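Local coordinates for protein glucanase (PDB 5GY3) that probably hydrolyses internal beta-1,4-glucosidic linkages in cellulose, lichenin and cereal beta-glucans, as a family 8 endoglucanase, at residues A35-V40 with L96-K101; L91-L96 with I110-I115; H190-W195 with A236-W241; T250-N255 with A262-A267. All blocks are in the same frame, centred on the assembly; numbering follows the deposited sequence.

Interaction 1: A35-V40 with L96-K101; sequences AMLLAV and LLRAQK
Leu96 meets Met36 where helices 29-41 and 86-103 run almost side by side, 14° from parallel with axes 9.2 Å apart, in the (alpha/alpha)6 barrel of family 8 glycosidases. Although the CB of Leu96 leans away from the neighbour, its CG lies 3.9 Å from Met36 CE: the methionine chain bends at its last torsion (chi3 65°) and turns the methyl toward it. Two residues on, Arg98 points at helix 29-41 and lays the far part of its chain across Leu37, whose CD2 sits 3.6 Å from Arg98 NE. In the plane of the guanidinium a water accepts from Arg98 NE at 2.8 Å and donates to Leu37 O at 2.9 Å, tying the helices together through a backbone carbonyl. Arg98 NH2 forms a salt bridge with Asp308, so the charge is met beyond these helices. The carbonyl oxygen of Arg98 touches Val40 CG1, the branch that a trans first torsion (chi1 178°) carries across. Phe48 of helix 45-59 packs on Met36, Val40 and Ala99 together. Ala99 makes the last link, purely methyl to methyl, its CB standing 4.0 Å from Val40 CG2.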
loop_
_atom_site.group_PDB
_atom_site.type_symbol
_atom_site.label_atom_id
_atom_site.label_comp_id
_atom_site.label_asym_id
_atom_site.label_seq_id
_atom_site.Cartn_x
_atom_site.Cartn_y
_atom_site.Cartn_z
ATOM N N ALA A 35 -0.156 9.850 -3.458
ATOM C CA ALA A 35 0.186 11.191 -3.915
ATOM C C ALA A 35 0.336 12.150 -2.742
ATOM O O ALA A 35 1.204 13.030 -2.763
ATOM C CB ALA A 35 -0.873 11.698 -4.883
ATOM N N MET A 36 -0.509 12.012 -1.720
ATOM C CA MET A 36 -0.347 12.857 -0.536
ATOM C C MET A 36 1.003 12.623 0.134
ATOM O O MET A 36 1.657 13.577 0.568
ATOM C CB MET A 36 -1.487 12.615 0.452
ATOM C CG MET A 36 -2.810 13.216 0.017
ATOM S SD MET A 36 -4.233 12.662 0.975
ATOM C CE MET A 36 -3.867 13.317 2.611
ATOM N N LEU A 37 1.435 11.362 0.233
ATOM C CA LEU A 37 2.771 11.068 0.755
ATOM C C LEU A 37 3.847 11.745 -0.081
ATOM O O LEU A 37 4.783 12.352 0.456
ATOM C CB LEU A 37 3.016 9.554 0.777
ATOM C CG LEU A 37 2.365 8.729 1.881
ATOM C CD1 LEU A 37 2.504 7.227 1.568
ATOM C CD2 LEU A 37 3.010 9.054 3.223
ATOM N N LEU A 38 3.742 11.625 -1.405
ATOM C CA LEU A 38 4.751 12.214 -2.278
ATOM C C LEU A 38 4.693 13.740 -2.259
ATOM O O LEU A 38 5.727 14.398 -2.423
ATOM C CB LEU A 38 4.590 11.669 -3.701
ATOM C CG LEU A 38 4.833 10.157 -3.878
ATOM C CD1 LEU A 38 4.536 9.729 -5.302
ATOM C CD2 LEU A 38 6.254 9.766 -3.502
ATOM N N ALA A 39 3.509 14.320 -2.053
ATOM C CA ALA A 39 3.430 15.776 -1.936
ATOM C C ALA A 39 4.182 16.268 -0.703
ATOM O O ALA A 39 4.893 17.277 -0.769
ATOM C CB ALA A 39 1.972 16.230 -1.904
ATOM N N VAL A 40 4.065 15.558 0.423
ATOM C CA VAL A 40 4.848 15.922 1.608
ATOM C C VAL A 40 6.336 15.796 1.313
ATOM O O VAL A 40 7.134 16.691 1.629
ATOM C CB VAL A 40 4.460 15.044 2.811
ATOM C CG1 VAL A 40 5.328 15.409 4.017
ATOM C CG2 VAL A 40 2.986 15.176 3.130
ATOM N N LEU A 96 -1.062 12.440 6.298
ATOM C CA LEU A 96 -1.470 13.552 7.160
ATOM C C LEU A 96 -0.547 13.696 8.360
ATOM O O LEU A 96 -0.172 14.814 8.733
ATOM C CB LEU A 96 -2.915 13.355 7.624
ATOM C CG LEU A 96 -3.933 13.676 6.524
ATOM C CD1 LEU A 96 -5.294 13.026 6.787
ATOM C CD2 LEU A 96 -4.064 15.202 6.365
ATOM N N LEU A 97 -0.177 12.578 8.987
ATOM C CA LEU A 97 0.786 12.635 10.082
ATOM C C LEU A 97 2.099 13.261 9.619
ATOM O O LEU A 97 2.666 14.137 10.291
ATOM C CB LEU A 97 1.001 11.226 10.630
ATOM C CG LEU A 97 1.382 11.075 12.088
ATOM C CD1 LEU A 97 0.350 11.831 12.923
ATOM C CD2 LEU A 97 1.378 9.593 12.432
ATOM N N ARG A 98 2.587 12.846 8.450
ATOM C CA ARG A 98 3.840 13.391 7.942
ATOM C C ARG A 98 3.693 14.855 7.541
ATOM O O ARG A 98 4.651 15.632 7.665
ATOM C CB ARG A 98 4.333 12.527 6.780
ATOM C CG ARG A 98 4.850 11.163 7.275
ATOM C CD ARG A 98 4.812 10.062 6.209
ATOM N NE ARG A 98 5.863 10.169 5.200
ATOM C CZ ARG A 98 7.033 9.527 5.243
ATOM N NH1 ARG A 98 7.336 8.733 6.257
ATOM N NH2 ARG A 98 7.907 9.671 4.253
ATOM N N ALA A 99 2.504 15.257 7.098
ATOM C CA ALA A 99 2.268 16.657 6.764
ATOM C C ALA A 99 2.366 17.551 7.995
ATOM O O ALA A 99 2.861 18.681 7.912
ATOM C CB ALA A 99 0.899 16.809 6.104
ATOM N N GLN A 100 1.878 17.074 9.145
ATOM C CA GLN A 100 2.009 17.861 10.368
ATOM C C GLN A 100 3.469 18.154 10.668
ATOM O O GLN A 100 3.824 19.276 11.048
ATOM C CB GLN A 100 1.377 17.131 11.554
ATOM C CG GLN A 100 1.530 17.895 12.879
ATOM C CD GLN A 100 2.839 17.602 13.582
ATOM O OE1 GLN A 100 3.280 16.456 13.629
ATOM N NE2 GLN A 100 3.476 18.642 14.116
ATOM N N LYS A 101 4.324 17.142 10.540
ATOM C CA LYS A 101 5.736 17.339 10.839
ATOM C C LYS A 101 6.381 18.268 9.826
ATOM O O LYS A 101 7.155 19.158 10.193
ATOM C CB LYS A 101 6.460 15.996 10.867
ATOM C CG LYS A 101 6.059 15.119 12.032
ATOM C CD LYS A 101 6.600 13.709 11.871
ATOM C CE LYS A 101 6.709 13.027 13.224
ATOM N NZ LYS A 101 5.565 13.397 14.098
HETATM O O HOH W 1 6.135 11.661 2.872
#

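Interaction 2: L91-L96 with I110-I115; sequences LIAWAL and IASDAI
Ile115 presses on Ala93 in a helical hairpin: helices 86-103 and 106-123, joined by a very short turn, pack antiparallel with a crossing angle of -152°. Antiparallel neighbouring helices are the building pattern of the (alpha/alpha)6 barrel. The small side chains let the backbones come close, and the CA atoms of Ala93 and Ser112 are 4.5 Å apart. Ile115 splits its work between its two branches. CG2 bears on Ala93 CB at 3.6 Å, while CD1, at the end of the longer arm, reaches Leu96 CD1 at 3.8 Å and Ile92 CG2 at 4.1 Å; the isoleucine lies roughly at right angles to both of these side chains. Leu96 adds a second footing nearer the turn, with CD1 4.0 Å from Ala111 CB and its CB against that of Ser112. Phe48 and Trp52 of helix 45-59 also pack on Leu96. Ser112 brings the polar bond of this interface. A first torsion of 179° swings its hydroxyl toward helix 86-103, where it donates to Ala93 O; OG sits above the carbonyl plane, 38° out of it, and 2.8 Å from that oxygen.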
loop_
_atom_site.group_PDB
_atom_site.type_symbol
_atom_site.label_atom_id
_atom_site.label_comp_id
_atom_site.label_asym_id
_atom_site.label_seq_id
_atom_site.Cartn_x
_atom_site.Cartn_y
_atom_site.Cartn_z
ATOM N N LEU A 91 -2.754 4.959 4.146
ATOM C CA LEU A 91 -1.821 5.839 3.449
ATOM C C LEU A 91 -2.208 7.296 3.630
ATOM O O LEU A 91 -1.340 8.161 3.833
ATOM C CB LEU A 91 -1.794 5.486 1.963
ATOM C CG LEU A 91 -1.190 4.117 1.647
ATOM C CD1 LEU A 91 -1.575 3.693 0.237
ATOM C CD2 LEU A 91 0.318 4.168 1.814
ATOM N N ILE A 92 -3.512 7.579 3.556
ATOM C CA ILE A 92 -4.020 8.934 3.773
ATOM C C ILE A 92 -3.695 9.402 5.187
ATOM O O ILE A 92 -3.196 10.515 5.388
ATOM C CB ILE A 92 -5.534 8.987 3.490
ATOM C CG1 ILE A 92 -5.810 8.797 1.988
ATOM C CG2 ILE A 92 -6.130 10.301 4.009
ATOM C CD1 ILE A 92 -7.277 8.383 1.638
ATOM N N ALA A 93 -3.981 8.563 6.190
ATOM C CA ALA A 93 -3.715 8.963 7.570
ATOM C C ALA A 93 -2.223 9.148 7.806
ATOM O O ALA A 93 -1.809 10.017 8.583
ATOM C CB ALA A 93 -4.283 7.929 8.547
ATOM N N TRP A 94 -1.409 8.303 7.178
ATOM C CA TRP A 94 0.041 8.400 7.317
ATOM C C TRP A 94 0.561 9.677 6.673
ATOM O O TRP A 94 1.387 10.387 7.260
ATOM C CB TRP A 94 0.682 7.163 6.677
ATOM C CG TRP A 94 2.142 7.014 6.896
ATOM C CD1 TRP A 94 2.896 7.544 7.913
ATOM C CD2 TRP A 94 3.036 6.258 6.084
ATOM N NE1 TRP A 94 4.210 7.156 7.775
ATOM C CE2 TRP A 94 4.319 6.363 6.661
ATOM C CE3 TRP A 94 2.876 5.491 4.922
ATOM C CZ2 TRP A 94 5.438 5.749 6.104
ATOM C CZ3 TRP A 94 3.991 4.864 4.381
ATOM C CH2 TRP A 94 5.251 4.991 4.979
ATOM N N ALA A 95 0.070 9.994 5.471
ATOM C CA ALA A 95 0.469 11.235 4.815
ATOM C C ALA A 95 0.116 12.455 5.665
ATOM O O ALA A 95 0.904 13.410 5.750
ATOM C CB ALA A 95 -0.185 11.321 3.436
ATOM N N LEU A 96 -1.062 12.440 6.298
ATOM C CA LEU A 96 -1.470 13.552 7.160
ATOM C C LEU A 96 -0.547 13.696 8.360
ATOM O O LEU A 96 -0.172 14.814 8.733
ATOM C CB LEU A 96 -2.915 13.355 7.624
ATOM C CG LEU A 96 -3.933 13.676 6.524
ATOM C CD1 LEU A 96 -5.294 13.026 6.787
ATOM C CD2 LEU A 96 -4.064 15.202 6.365
ATOM N N ILE A 110 -4.464 16.134 13.762
ATOM C CA ILE A 110 -5.798 15.892 14.310
ATOM C C ILE A 110 -6.647 15.118 13.311
ATOM O O ILE A 110 -7.406 14.221 13.692
ATOM C CB ILE A 110 -6.455 17.221 14.732
ATOM C CG1 ILE A 110 -5.758 17.740 15.993
ATOM C CG2 ILE A 110 -7.966 17.045 14.941
ATOM C CD1 ILE A 110 -6.084 19.187 16.350
ATOM N N ALA A 111 -6.491 15.415 12.014
ATOM C CA ALA A 111 -7.194 14.641 10.994
ATOM C C ALA A 111 -6.700 13.199 10.961
ATOM O O ALA A 111 -7.503 12.259 10.876
ATOM C CB ALA A 111 -7.021 15.295 9.621
ATOM N N SER A 112 -5.383 13.009 11.022
ATOM C CA SER A 112 -4.818 11.664 11.042
ATOM C C SER A 112 -5.379 10.851 12.201
ATOM O O SER A 112 -5.775 9.689 12.026
ATOM C CB SER A 112 -3.292 11.749 11.131
ATOM O OG SER A 112 -2.720 10.449 11.179
ATOM N N ASP A 113 -5.424 11.455 13.395
ATOM C CA ASP A 113 -5.849 10.738 14.596
ATOM C C ASP A 113 -7.254 10.159 14.447
ATOM O O ASP A 113 -7.540 9.075 14.966
ATOM C CB ASP A 113 -5.816 11.666 15.811
ATOM C CG ASP A 113 -4.419 12.116 16.184
ATOM O OD1 ASP A 113 -3.456 11.419 15.828
ATOM O OD2 ASP A 113 -4.300 13.169 16.860
ATOM N N ALA A 114 -8.160 10.894 13.795
ATOM C CA ALA A 114 -9.517 10.391 13.613
ATOM C C ALA A 114 -9.524 9.147 12.736
ATOM O O ALA A 114 -10.240 8.177 13.028
ATOM C CB ALA A 114 -10.410 11.486 13.017
ATOM N N ILE A 115 -8.726 9.158 11.666
ATOM C CA ILE A 115 -8.669 8.032 10.737
ATOM C C ILE A 115 -8.016 6.824 11.392
ATOM O O ILE A 115 -8.506 5.697 11.246
ATOM C CB ILE A 115 -7.931 8.441 9.447
ATOM C CG1 ILE A 115 -8.657 9.626 8.788
ATOM C CG2 ILE A 115 -7.794 7.239 8.486
ATOM C CD1 ILE A 115 -7.815 10.384 7.767
#

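Interaction 3: H190-W195 with A236-W241; sequences HLPSDW and APWKAW
Leu191 is the wedge of this contact, its two methyl groups each set against a different tryptophan of helix 236-243. It belongs to the loop between helix 167-183 and strand 196-199, which packs here on the start of helix 236-243. CD2 stands over the face of Trp238, 3.7 Å from the centroid of the six-membered ring and only 14° off its normal. CD1 covers a face of Trp241, less squarely, at 4.1 Å from the centroid of the five-membered ring. The two indoles leave the helix differently, Trp241 with a trans first torsion (chi1 -176°) and Trp238 without, and the leucine sits in the corner between rings turned nearly at right angles. Pro192 continues the line, with CD 3.6 Å from Trp238 CZ2 and CG equally near. At the outer margin Pro237 CB touches His190 O at 3.7 Å and also borders the CD2 methyl of Leu191.

Farther out, Trp238 also touches Ile221, Pro222 and Leu225 of helix 220-228, and Trp241 meets Tyr245 edge-to-face. The loop is fixed beyond the contact, where Ser193 OG donates to Trp195 O at 2.8 Å and Asp194 OD1 accepts from the backbone N-H groups of Ser215 and Ala218. Between loop and helix, then, the grip is apolar: CH-pi and dispersion contacts of aliphatic groups on indoles, with the hydrogen bonds that shape the loop lying to one side.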
loop_
_atom_site.group_PDB
_atom_site.type_symbol
_atom_site.label_atom_id
_atom_site.label_comp_id
_atom_site.label_asym_id
_atom_site.label_seq_id
_atom_site.Cartn_x
_atom_site.Cartn_y
_atom_site.Cartn_z
ATOM N N HIS A 190 8.199 -19.757 -1.855
ATOM C CA HIS A 190 7.853 -19.438 -0.464
ATOM C C HIS A 190 7.381 -17.996 -0.330
ATOM O O HIS A 190 7.644 -17.324 0.671
ATOM C CB HIS A 190 9.023 -19.714 0.485
ATOM C CG HIS A 190 9.581 -21.095 0.350
ATOM N ND1 HIS A 190 8.905 -22.213 0.787
ATOM C CD2 HIS A 190 10.748 -21.540 -0.174
ATOM C CE1 HIS A 190 9.633 -23.289 0.539
ATOM N NE2 HIS A 190 10.751 -22.909 -0.052
ATOM N N LEU A 191 6.670 -17.515 -1.340
ATOM C CA LEU A 191 6.183 -16.145 -1.319
ATOM C C LEU A 191 4.682 -16.106 -1.066
ATOM O O LEU A 191 3.963 -17.057 -1.383
ATOM C CB LEU A 191 6.495 -15.440 -2.647
ATOM C CG LEU A 191 7.968 -15.107 -2.898
ATOM C CD1 LEU A 191 8.121 -14.579 -4.296
ATOM C CD2 LEU A 191 8.476 -14.068 -1.872
ATOM N N PRO A 192 4.172 -15.010 -0.510
ATOM C CA PRO A 192 2.719 -14.847 -0.376
ATOM C C PRO A 192 2.075 -14.354 -1.670
ATOM O O PRO A 192 2.701 -13.707 -2.510
ATOM C CB PRO A 192 2.596 -13.791 0.727
ATOM C CG PRO A 192 3.782 -12.902 0.478
ATOM C CD PRO A 192 4.901 -13.825 -0.014
ATOM N N SER A 193 0.792 -14.673 -1.810
ATOM C CA SER A 193 -0.018 -14.185 -2.922
ATOM C C SER A 193 -0.626 -12.819 -2.592
ATOM O O SER A 193 -0.500 -12.302 -1.475
ATOM C CB SER A 193 -1.113 -15.198 -3.253
ATOM O OG SER A 193 -1.816 -15.578 -2.079
ATOM N N ASP A 194 -1.274 -12.220 -3.597
ATOM C CA ASP A 194 -1.976 -10.953 -3.384
ATOM C C ASP A 194 -2.996 -11.069 -2.254
ATOM O O ASP A 194 -3.115 -10.169 -1.412
ATOM C CB ASP A 194 -2.701 -10.517 -4.664
ATOM C CG ASP A 194 -1.763 -10.125 -5.796
ATOM O OD1 ASP A 194 -0.627 -9.676 -5.546
ATOM O OD2 ASP A 194 -2.199 -10.255 -6.973
ATOM N N TRP A 195 -3.755 -12.157 -2.242
ATOM C CA TRP A 195 -4.818 -12.379 -1.273
ATOM C C TRP A 195 -4.599 -13.712 -0.582
ATOM O O TRP A 195 -4.294 -14.716 -1.230
ATOM C CB TRP A 195 -6.206 -12.356 -1.953
ATOM C CG TRP A 195 -6.487 -11.055 -2.609
ATOM C CD1 TRP A 195 -6.178 -10.693 -3.891
ATOM C CD2 TRP A 195 -7.146 -9.927 -2.021
ATOM N NE1 TRP A 195 -6.595 -9.407 -4.131
ATOM C CE2 TRP A 195 -7.193 -8.915 -2.999
ATOM C CE3 TRP A 195 -7.687 -9.673 -0.759
ATOM C CZ2 TRP A 195 -7.757 -7.664 -2.751
ATOM C CZ3 TRP A 195 -8.259 -8.438 -0.520
ATOM C CH2 TRP A 195 -8.288 -7.450 -1.510
ATOM N N ALA A 236 13.774 -12.118 3.559
ATOM C CA ALA A 236 14.574 -13.230 3.041
ATOM C C ALA A 236 13.963 -13.930 1.829
ATOM O O ALA A 236 14.698 -14.164 0.852
ATOM C CB ALA A 236 14.850 -14.228 4.172
ATOM N N PRO A 237 12.682 -14.323 1.812
ATOM C CA PRO A 237 12.175 -14.999 0.603
ATOM C C PRO A 237 12.136 -14.082 -0.606
ATOM O O PRO A 237 12.270 -14.561 -1.743
ATOM C CB PRO A 237 10.769 -15.468 1.011
ATOM C CG PRO A 237 10.369 -14.548 2.125
ATOM C CD PRO A 237 11.658 -14.267 2.872
ATOM N N TRP A 238 11.948 -12.780 -0.393
ATOM C CA TRP A 238 11.913 -11.834 -1.504
ATOM C C TRP A 238 13.282 -11.706 -2.152
ATOM O O TRP A 238 13.414 -11.761 -3.383
ATOM C CB TRP A 238 11.432 -10.475 -0.997
ATOM C CG TRP A 238 10.064 -10.564 -0.414
ATOM C CD1 TRP A 238 9.726 -10.720 0.902
ATOM C CD2 TRP A 238 8.840 -10.533 -1.146
ATOM N NE1 TRP A 238 8.352 -10.777 1.032
ATOM C CE2 TRP A 238 7.789 -10.670 -0.214
ATOM C CE3 TRP A 238 8.533 -10.399 -2.499
ATOM C CZ2 TRP A 238 6.445 -10.670 -0.598
ATOM C CZ3 TRP A 238 7.205 -10.393 -2.882
ATOM C CH2 TRP A 238 6.174 -10.531 -1.933
ATOM N N LYS A 239 14.315 -11.541 -1.329
ATOM C CA LYS A 239 15.672 -11.461 -1.850
ATOM C C LYS A 239 16.062 -12.755 -2.552
ATOM O O LYS A 239 16.645 -12.723 -3.642
ATOM C CB LYS A 239 16.639 -11.147 -0.710
ATOM C CG LYS A 239 16.452 -9.751 -0.102
ATOM C CD LYS A 239 17.390 -9.541 1.092
ATOM C CE LYS A 239 17.472 -8.066 1.460
ATOM N NZ LYS A 239 18.215 -7.842 2.732
ATOM N N ALA A 240 15.725 -13.902 -1.952
ATOM C CA ALA A 240 16.093 -15.190 -2.544
ATOM C C ALA A 240 15.440 -15.386 -3.903
ATOM O O ALA A 240 16.088 -15.843 -4.853
ATOM C CB ALA A 240 15.715 -16.340 -1.608
ATOM N N TRP A 241 14.157 -15.041 -4.021
ATOM C CA TRP A 241 13.469 -15.232 -5.290
ATOM C C TRP A 241 14.020 -14.290 -6.353
ATOM O O TRP A 241 14.315 -14.714 -7.477
ATOM C CB TRP A 241 11.963 -15.030 -5.107
ATOM C CG TRP A 241 11.205 -15.320 -6.373
ATOM C CD1 TRP A 241 10.992 -16.547 -6.931
ATOM C CD2 TRP A 241 10.564 -14.366 -7.234
ATOM N NE1 TRP A 241 10.256 -16.416 -8.091
ATOM C CE2 TRP A 241 9.984 -15.090 -8.300
ATOM C CE3 TRP A 241 10.435 -12.971 -7.213
ATOM C CZ2 TRP A 241 9.269 -14.467 -9.333
ATOM C CZ3 TRP A 241 9.722 -12.349 -8.245
ATOM C CH2 TRP A 241 9.162 -13.102 -9.290
#

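Interaction 4: T250-N255 with A262-A267; sequences TPAWIN and APWYMA
This is a short antiparallel backbone pairing between two neighbouring arms of the chain: residues 250-255 run into strand 254-255, which pairs with strand 213-214, and residues 262-267 lead into helix 268-278. Pro251 and Tyr265 form a single non-hydrogen-bonded bridge, a place that suits a proline because no N-H is asked of it. The bonds fall beside it: Met266 N donates to Thr250 O at 2.8 Å, and Ala252 N to Trp264 O at 2.9 Å. Farther along, Ala262 N donates to Trp253 O at 2.9 Å. Each arm also lends the other an alanine and a tryptophan. Ala252 CB lies over the six-membered ring of Trp264, 3.5 Å from its centroid, and Ala262 CB over the five-membered ring of Trp253 at 3.4 Å. Both indoles keep CG flanked by N and C (chi1 51° for Trp253, 59° for Trp264), which folds each ring over the opposite arm. Arg213 adds a cation-pi contact to Trp253. The backbone bonds thus set the register of the arms while each alanine methyl seats on the other arm's indole, and one water gives both indoles an acceptor, 3.0 Å from Trp253 NE1 and 3.1 Å from Trp264 NE1.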
loop_
_atom_site.group_PDB
_atom_site.type_symbol
_atom_site.label_atom_id
_atom_site.label_comp_id
_atom_site.label_asym_id
_atom_site.label_seq_id
_atom_site.Cartn_x
_atom_site.Cartn_y
_atom_site.Cartn_z
ATOM N N THR A 250 13.397 -10.705 -14.590
ATOM C CA THR A 250 12.675 -11.178 -13.421
ATOM C C THR A 250 11.190 -11.201 -13.723
ATOM O O THR A 250 10.643 -10.158 -14.106
ATOM C CB THR A 250 12.946 -10.268 -12.238
ATOM O OG1 THR A 250 14.355 -10.212 -12.000
ATOM C CG2 THR A 250 12.232 -10.783 -10.988
ATOM N N PRO A 251 10.505 -12.338 -13.571
ATOM C CA PRO A 251 9.078 -12.396 -13.922
ATOM C C PRO A 251 8.264 -11.387 -13.128
ATOM O O PRO A 251 8.516 -11.152 -11.945
ATOM C CB PRO A 251 8.687 -13.835 -13.574
ATOM C CG PRO A 251 10.002 -14.605 -13.672
ATOM C CD PRO A 251 11.034 -13.653 -13.165
ATOM N N ALA A 252 7.278 -10.786 -13.802
ATOM C CA ALA A 252 6.462 -9.759 -13.157
ATOM C C ALA A 252 5.507 -10.335 -12.122
ATOM O O ALA A 252 5.040 -9.591 -11.253
ATOM C CB ALA A 252 5.662 -8.977 -14.202
ATOM N N TRP A 253 5.165 -11.620 -12.222
ATOM C CA TRP A 253 4.398 -12.289 -11.183
ATOM C C TRP A 253 4.794 -13.758 -11.129
ATOM O O TRP A 253 5.404 -14.292 -12.060
ATOM C CB TRP A 253 2.876 -12.161 -11.395
ATOM C CG TRP A 253 2.342 -12.550 -12.767
ATOM C CD1 TRP A 253 2.006 -11.697 -13.785
ATOM C CD2 TRP A 253 2.045 -13.876 -13.247
ATOM N NE1 TRP A 253 1.532 -12.408 -14.867
ATOM C CE2 TRP A 253 1.545 -13.744 -14.563
ATOM C CE3 TRP A 253 2.137 -15.157 -12.689
ATOM C CZ2 TRP A 253 1.165 -14.845 -15.333
ATOM C CZ3 TRP A 253 1.760 -16.252 -13.460
ATOM C CH2 TRP A 253 1.271 -16.085 -14.766
ATOM N N ILE A 254 4.440 -14.411 -10.019
ATOM C CA ILE A 254 4.549 -15.866 -9.920
ATOM C C ILE A 254 3.284 -16.416 -9.273
ATOM O O ILE A 254 2.760 -15.849 -8.309
ATOM C CB ILE A 254 5.814 -16.304 -9.138
ATOM C CG1 ILE A 254 5.806 -17.822 -8.920
ATOM C CG2 ILE A 254 5.929 -15.575 -7.794
ATOM C CD1 ILE A 254 7.132 -18.380 -8.443
ATOM N N ASN A 255 2.757 -17.498 -9.841
ATOM C CA ASN A 255 1.685 -18.252 -9.195
ATOM C C ASN A 255 2.317 -19.087 -8.086
ATOM O O ASN A 255 3.096 -20.006 -8.359
ATOM C CB ASN A 255 0.968 -19.120 -10.226
ATOM C CG ASN A 255 -0.202 -19.894 -9.640
ATOM O OD1 ASN A 255 -0.105 -20.510 -8.572
ATOM N ND2 ASN A 255 -1.320 -19.877 -10.353
ATOM N N ALA A 262 5.215 -15.364 -14.774
ATOM C CA ALA A 262 4.848 -14.500 -15.886
ATOM C C ALA A 262 5.847 -14.673 -17.022
ATOM O O ALA A 262 7.048 -14.829 -16.773
ATOM C CB ALA A 262 4.827 -13.034 -15.456
ATOM N N PRO A 263 5.398 -14.635 -18.278
ATOM C CA PRO A 263 6.339 -14.669 -19.401
ATOM C C PRO A 263 6.950 -13.315 -19.717
ATOM O O PRO A 263 7.673 -13.190 -20.715
ATOM C CB PRO A 263 5.453 -15.156 -20.554
ATOM C CG PRO A 263 4.132 -14.548 -20.252
ATOM C CD PRO A 263 3.999 -14.658 -18.734
ATOM N N TRP A 264 6.665 -12.289 -18.922
ATOM C CA TRP A 264 7.262 -10.986 -19.129
ATOM C C TRP A 264 7.813 -10.484 -17.801
ATOM O O TRP A 264 7.504 -11.022 -16.724
ATOM C CB TRP A 264 6.257 -10.004 -19.742
ATOM C CG TRP A 264 5.036 -9.803 -18.912
ATOM C CD1 TRP A 264 3.954 -10.635 -18.822
ATOM C CD2 TRP A 264 4.773 -8.699 -18.047
ATOM N NE1 TRP A 264 3.030 -10.109 -17.955
ATOM C CE2 TRP A 264 3.505 -8.917 -17.469
ATOM C CE3 TRP A 264 5.484 -7.544 -17.707
ATOM C CZ2 TRP A 264 2.935 -8.030 -16.564
ATOM C CZ3 TRP A 264 4.918 -6.660 -16.812
ATOM C CH2 TRP A 264 3.655 -6.910 -16.247
ATOM N N TYR A 265 8.652 -9.460 -17.896
ATOM C CA TYR A 265 9.604 -9.131 -16.845
ATOM C C TYR A 265 9.315 -7.789 -16.189
ATOM O O TYR A 265 8.774 -6.866 -16.808
ATOM C CB TYR A 265 11.027 -9.095 -17.395
ATOM C CG TYR A 265 11.422 -10.346 -18.132
ATOM C CD1 TYR A 265 11.106 -11.603 -17.630
ATOM C CD2 TYR A 265 12.110 -10.267 -19.334
ATOM C CE1 TYR A 265 11.483 -12.766 -18.314
ATOM C CE2 TYR A 265 12.488 -11.409 -20.014
ATOM C CZ TYR A 265 12.168 -12.652 -19.507
ATOM O OH TYR A 265 12.556 -13.777 -20.201
ATOM N N MET A 266 9.750 -7.680 -14.934
ATOM C CA MET A 266 9.639 -6.426 -14.206
ATOM C C MET A 266 10.434 -5.331 -14.893
ATOM O O MET A 266 11.592 -5.532 -15.291
ATOM C CB MET A 266 10.139 -6.602 -12.771
ATOM C CG MET A 266 9.361 -7.617 -11.981
ATOM S SD MET A 266 9.891 -7.545 -10.257
ATOM C CE MET A 266 8.696 -8.644 -9.521
ATOM N N ALA A 267 9.806 -4.166 -15.008
ATOM C CA ALA A 267 10.415 -2.961 -15.535
ATOM C C ALA A 267 9.895 -1.797 -14.703
ATOM O O ALA A 267 9.035 -1.980 -13.837
ATOM C CB ALA A 267 10.087 -2.779 -17.021
HETATM O O HOH W 2 13.190 -7.840 -14.689
HETATM O O HOH W 3 0.434 -11.838 -17.641
#

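Overall arrangement
Interactions 1 and 2 form one continuous helical region: both use helix 86-103, share Leu96 and touch directly, Met36 packing on Ala95. Across the chain's centre, its own centre about 30 Å from that of interaction 2, interaction 3 joins a loop to a helix; it meets interaction 4 through Trp241, whose CH2 lies 3.4 Å from Pro251 O. Interactions 1, 2 and 3 are largely buried, whereas interaction 4 brings Pro263, Trp264 and Tyr265 to the surface. The chemistry follows the setting. The helix pairs rely on aliphatic contacts, with one water bridge or one serine bond added. On the other side aromatic faces dominate, with no backbone pairing in interaction 3 but together with it in interaction 4.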